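Local coordinates for carboxysome assembly protein CcmN (Synechococcus elongatus, PDB 7D6C) that is required for carboxysome formation, bridging the RuBisCO-binding scaffold CcmM and the shell protein CcmK2, the part here being its CcmM-interacting N-terminal domain, at residues Q70-L74 and I86-C92; L75-I81 and L93-L99. One frame throughout, in Å; residues are numbered along the deposited sequence.

Contact 1: Q70-L74 and I86-C92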
# COMPACT_ATOMS: atom_id res chain seq x y z
N GLN F 70 -15.27 -11.36 -4.99
CA GLN F 70 -16.03 -12.60 -5.08
C GLN F 70 -15.21 -13.76 -4.51
O GLN F 70 -14.04 -13.60 -4.13
CB GLN F 70 -16.45 -12.83 -6.52
CG GLN F 70 -17.24 -11.64 -7.04
CD GLN F 70 -18.33 -12.05 -7.97
OE1 GLN F 70 -18.07 -12.57 -9.06
NE2 GLN F 70 -19.59 -11.83 -7.55
N ALA F 71 -15.84 -14.93 -4.45
CA ALA F 71 -15.29 -16.02 -3.64
C ALA F 71 -13.97 -16.52 -4.19
O ALA F 71 -13.77 -16.63 -5.41
CB ALA F 71 -16.27 -17.18 -3.59
N GLY F 72 -13.06 -16.84 -3.26
CA GLY F 72 -11.76 -17.38 -3.57
C GLY F 72 -10.81 -16.40 -4.19
O GLY F 72 -9.66 -16.77 -4.48
N ALA F 73 -11.24 -15.16 -4.42
CA ALA F 73 -10.31 -14.12 -4.84
C ALA F 73 -9.34 -13.87 -3.72
O ALA F 73 -9.66 -14.03 -2.54
CB ALA F 73 -11.03 -12.83 -5.21
N LEU F 74 -8.12 -13.49 -4.10
CA LEU F 74 -7.01 -13.31 -3.18
C LEU F 74 -6.31 -12.00 -3.47
O LEU F 74 -6.07 -11.65 -4.63
CB LEU F 74 -6.01 -14.45 -3.31
CG LEU F 74 -6.60 -15.83 -3.14
CD1 LEU F 74 -5.69 -16.83 -3.78
CD2 LEU F 74 -6.77 -16.10 -1.66
N ILE F 86 -15.62 -5.06 -8.99
CA ILE F 86 -16.01 -6.44 -8.75
C ILE F 86 -14.82 -7.29 -9.13
O ILE F 86 -14.39 -7.28 -10.30
CB ILE F 86 -17.24 -6.85 -9.58
CG1 ILE F 86 -18.38 -5.87 -9.34
CG2 ILE F 86 -17.65 -8.27 -9.23
CD1 ILE F 86 -19.64 -6.31 -9.97
N VAL F 87 -14.25 -7.99 -8.17
CA VAL F 87 -13.10 -8.84 -8.42
C VAL F 87 -13.62 -10.25 -8.61
O VAL F 87 -14.22 -10.83 -7.69
CB VAL F 87 -12.05 -8.74 -7.30
CG1 VAL F 87 -10.79 -9.50 -7.70
CG2 VAL F 87 -11.73 -7.29 -7.03
N GLY F 88 -13.40 -10.80 -9.80
CA GLY F 88 -13.90 -12.10 -10.20
C GLY F 88 -13.67 -13.25 -9.24
O GLY F 88 -12.84 -13.18 -8.32
N ARG F 89 -14.43 -14.32 -9.45
CA ARG F 89 -14.23 -15.57 -8.73
C ARG F 89 -12.80 -16.08 -8.98
O ARG F 89 -12.33 -16.09 -10.12
CB ARG F 89 -15.30 -16.55 -9.22
CG ARG F 89 -15.59 -17.82 -8.41
CD ARG F 89 -16.69 -18.65 -9.15
NE ARG F 89 -16.56 -20.11 -9.04
CZ ARG F 89 -17.54 -21.00 -9.29
NH1 ARG F 89 -17.30 -22.31 -9.16
NH2 ARG F 89 -18.75 -20.62 -9.70
N GLN F 90 -12.08 -16.43 -7.91
CA GLN F 90 -10.77 -17.09 -7.99
C GLN F 90 -9.64 -16.18 -8.46
O GLN F 90 -8.50 -16.65 -8.68
CB GLN F 90 -10.82 -18.33 -8.89
CG GLN F 90 -11.84 -19.37 -8.46
CD GLN F 90 -11.29 -20.40 -7.50
OE1 GLN F 90 -10.95 -20.07 -6.36
NE2 GLN F 90 -11.25 -21.65 -7.93
N ALA F 91 -9.88 -14.88 -8.59
CA ALA F 91 -8.85 -13.96 -9.05
C ALA F 91 -7.69 -13.85 -8.05
O ALA F 91 -7.82 -14.19 -6.87
CB ALA F 91 -9.46 -12.59 -9.32
N CYS F 92 -6.55 -13.34 -8.54
CA CYS F 92 -5.31 -13.18 -7.77
C CYS F 92 -4.69 -11.83 -8.08
O CYS F 92 -4.41 -11.53 -9.25
CB CYS F 92 -4.28 -14.25 -8.12
SG CYS F 92 -4.84 -15.88 -7.94

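Contact 2: L75-I81 and L93-L99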
# COMPACT_ATOMS: atom_id res chain seq x y z
N LEU F 75 -5.95 -11.27 -2.42
CA LEU F 75 -5.28 -9.99 -2.55
C LEU F 75 -3.96 -10.08 -1.79
O LEU F 75 -3.97 -10.31 -0.58
CB LEU F 75 -6.14 -8.86 -1.98
CG LEU F 75 -7.21 -8.16 -2.82
CD1 LEU F 75 -8.21 -9.14 -3.37
CD2 LEU F 75 -7.91 -7.18 -1.93
N ALA F 76 -2.85 -9.90 -2.50
CA ALA F 76 -1.56 -9.82 -1.83
C ALA F 76 -1.50 -8.54 -1.00
O ALA F 76 -2.42 -7.72 -1.02
CB ALA F 76 -0.41 -9.86 -2.83
N ALA F 77 -0.40 -8.37 -0.28
CA ALA F 77 -0.26 -7.21 0.59
C ALA F 77 -0.39 -5.90 -0.18
O ALA F 77 -0.02 -5.81 -1.36
CB ALA F 77 1.09 -7.26 1.31
N GLY F 78 -0.93 -4.89 0.49
CA GLY F 78 -0.98 -3.54 -0.07
C GLY F 78 -1.78 -3.34 -1.35
O GLY F 78 -1.55 -2.36 -2.07
N VAL F 79 -2.70 -4.24 -1.67
CA VAL F 79 -3.62 -3.98 -2.76
C VAL F 79 -4.55 -2.82 -2.39
O VAL F 79 -4.98 -2.69 -1.23
CB VAL F 79 -4.40 -5.26 -3.09
CG1 VAL F 79 -5.47 -5.02 -4.17
CG2 VAL F 79 -3.43 -6.31 -3.52
N LEU F 80 -4.84 -1.96 -3.37
CA LEU F 80 -5.65 -0.77 -3.15
C LEU F 80 -6.81 -0.73 -4.13
O LEU F 80 -6.60 -0.71 -5.35
CB LEU F 80 -4.79 0.48 -3.29
CG LEU F 80 -5.65 1.72 -3.33
CD1 LEU F 80 -6.10 2.00 -1.93
CD2 LEU F 80 -4.86 2.87 -3.90
N ILE F 81 -8.04 -0.72 -3.61
CA ILE F 81 -9.23 -0.72 -4.46
C ILE F 81 -10.10 0.48 -4.07
O ILE F 81 -10.70 0.49 -2.98
CB ILE F 81 -10.02 -2.03 -4.37
CG1 ILE F 81 -9.15 -3.20 -4.85
CG2 ILE F 81 -11.20 -1.96 -5.24
CD1 ILE F 81 -9.78 -4.58 -4.66
N LEU F 93 -4.44 -11.02 -7.05
CA LEU F 93 -3.97 -9.65 -7.23
C LEU F 93 -2.59 -9.50 -6.60
O LEU F 93 -2.46 -9.61 -5.37
CB LEU F 93 -4.96 -8.67 -6.61
CG LEU F 93 -6.42 -8.73 -7.03
CD1 LEU F 93 -7.10 -7.44 -6.57
CD2 LEU F 93 -6.52 -8.88 -8.51
N GLY F 94 -1.58 -9.24 -7.43
CA GLY F 94 -0.23 -9.10 -6.94
C GLY F 94 -0.11 -7.99 -5.91
O GLY F 94 -0.95 -7.11 -5.81
N ALA F 95 0.96 -8.07 -5.13
CA ALA F 95 1.28 -7.01 -4.17
C ALA F 95 1.22 -5.63 -4.82
O ALA F 95 1.69 -5.42 -5.95
CB ALA F 95 2.67 -7.24 -3.58
N SER F 96 0.61 -4.69 -4.10
CA SER F 96 0.54 -3.29 -4.51
C SER F 96 -0.13 -3.10 -5.87
O SER F 96 0.17 -2.14 -6.59
CB SER F 96 1.91 -2.65 -4.48
OG SER F 96 2.46 -2.88 -3.19
N THR F 97 -1.04 -3.99 -6.22
CA THR F 97 -2.03 -3.70 -7.24
C THR F 97 -2.86 -2.49 -6.84
O THR F 97 -3.23 -2.34 -5.67
CB THR F 97 -2.96 -4.89 -7.45
OG1 THR F 97 -2.19 -6.06 -7.76
CG2 THR F 97 -3.95 -4.61 -8.57
N THR F 98 -3.18 -1.65 -7.81
CA THR F 98 -4.18 -0.60 -7.64
C THR F 98 -5.30 -0.75 -8.68
O THR F 98 -5.04 -0.74 -9.89
CB THR F 98 -3.53 0.77 -7.74
OG1 THR F 98 -2.78 0.99 -6.54
CG2 THR F 98 -4.60 1.84 -7.91
N LEU F 99 -6.55 -0.88 -8.20
CA LEU F 99 -7.74 -0.87 -9.05
C LEU F 99 -8.57 0.34 -8.68
O LEU F 99 -9.01 0.44 -7.53
CB LEU F 99 -8.57 -2.13 -8.87
CG LEU F 99 -7.94 -3.50 -9.05
CD1 LEU F 99 -8.93 -4.58 -8.63
CD2 LEU F 99 -7.54 -3.70 -10.48

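Contact 1: Q70-L74 and I86-C92
Gln70 to Leu74 and Gly88 to Cys92 form equivalent corners of two successive coils of a left-handed parallel beta-helix, the hexapeptide-repeat fold, here offset by 18 residues. Each corner is a type II turn, Gln70 to Ala73 in one coil and Gly88 to Ala91 in the next, and three backbone bonds join the two. Gln70 N donates to Val87 O at 2.9 Å as the chain leaves its strand. Gln90 N reaches Ala71 O across the turns, and Leu74 N reaches Ala91 O where the next strands begin. The third positions of the turns, Gly72 and Gln90, both have positive phi; Gly72, lacking a CB, takes it readily, whereas Gln90 adopts it while carrying a side chain.

Ala73 sets its methyl at the inner side of the corner. Its CB lies 3.6 Å from Gly88 O, and the same carbon touches Val87 CG1 at 4.2 Å and Ala91 CB. At the outer side, Gln70 crosses Ile86 obliquely: with CG anti to the carbonyl carbon (chi1 -56°), CG and CD both come to 4.0 Å from Ile86 CG2, laying the bend of the glutamine chain and the start of its amide against the isoleucine branch. Arg89 extends from the corner with CG anti to the backbone N (chi1 -164°); this carbon passes Ala71 O at 3.7 Å before the chain leads away.

Leu74 and Cys92 point to one face of their sheet, where Val82 of the second subunit packs on both. Backbone bonds from Gly72 to Ser50 on the preceding coil, and from Ile86 and Gly88 to Ile104 on the following one, continue the stack, and Val87 also pairs with Ile68 in the neighbouring strand 66-69.

Contact 2: L75-I81 and L93-L99
Leu93 packs its side chain against Leu75, Val79 and Ile81 of the preceding coil, and its atoms can be taken in order. CB stands 4.2 Å from Val79 CG2. CG, anti to the carbonyl carbon (chi1 -55°), comes to 4.1 Å from Leu75 CD1. At the tip, CD1 is held between neighbours: it meets Leu75 CD1 and Val79 CG1, each at 3.8 Å, and more distantly Ile81 CD1. Leu75 and Leu93 run alongside each other in the same direction, while the valine stands roughly perpendicular to Leu93.

Val79 places CG1 anti to its backbone N (chi1 176°), which sets that methyl on the leucine and turns CG2 to the carbonyl of Gly94, 3.5 Å from its O. An alanine here would lose both branches and is likely to leave Leu93 CD1 without one of its flanking methyls and Gly94 O, which still accepts from Thr97 N in its own turn, without the methyl beside it.

The strands stack in register at an 18-residue offset and send aliphatic side chains inward, as in the hexapeptide-repeat left-handed beta-helix, and this corner again pairs two type II turns, Ala76 to Val79 and Gly94 to Thr97. Backbone bonds run from Ala76 N to Leu93 O, from Ser96 N to Ala77 O, from Leu80 N to Thr97 O at 2.8 Å, and from Leu99 N to Leu80 O. Beyond the turn, Ile81 and Leu99 run alongside each other in the interior, CG1 of the former 4.0 Å from CD1 of the latter, with Ile67 and Ile69 of strand 66-69 also against Ile81.

On the other face Leu80 lies beside Thr98, CD2 at 3.9 Å from OG1. That hydroxyl is hydrogen-bonded to polar and basic side chains of a chain of another protein.

Contacts 1 and 2 pair the same two coils at adjacent corners: residues 70-74 run straight into 75-81, and 86-92 into 93-99. A probable hydrogen bond from Leu93 N to Leu74 O, 3.0 Å, links them, and Val87 CG2 packs on Ile81 CD1 and Leu99 CD1 inside the coil. Contact 2 is buried almost throughout: Leu75, Val79, Ile81, Leu93 and Leu99 form its inward face, while Leu80 and Thr98 face a chain of another protein. Contact 1 is only partly buried, with the methyls of Ala73 and Ala91 inward and Gln70, Arg89 and Gln90 toward its outer side. Both touch the second copy of this protein.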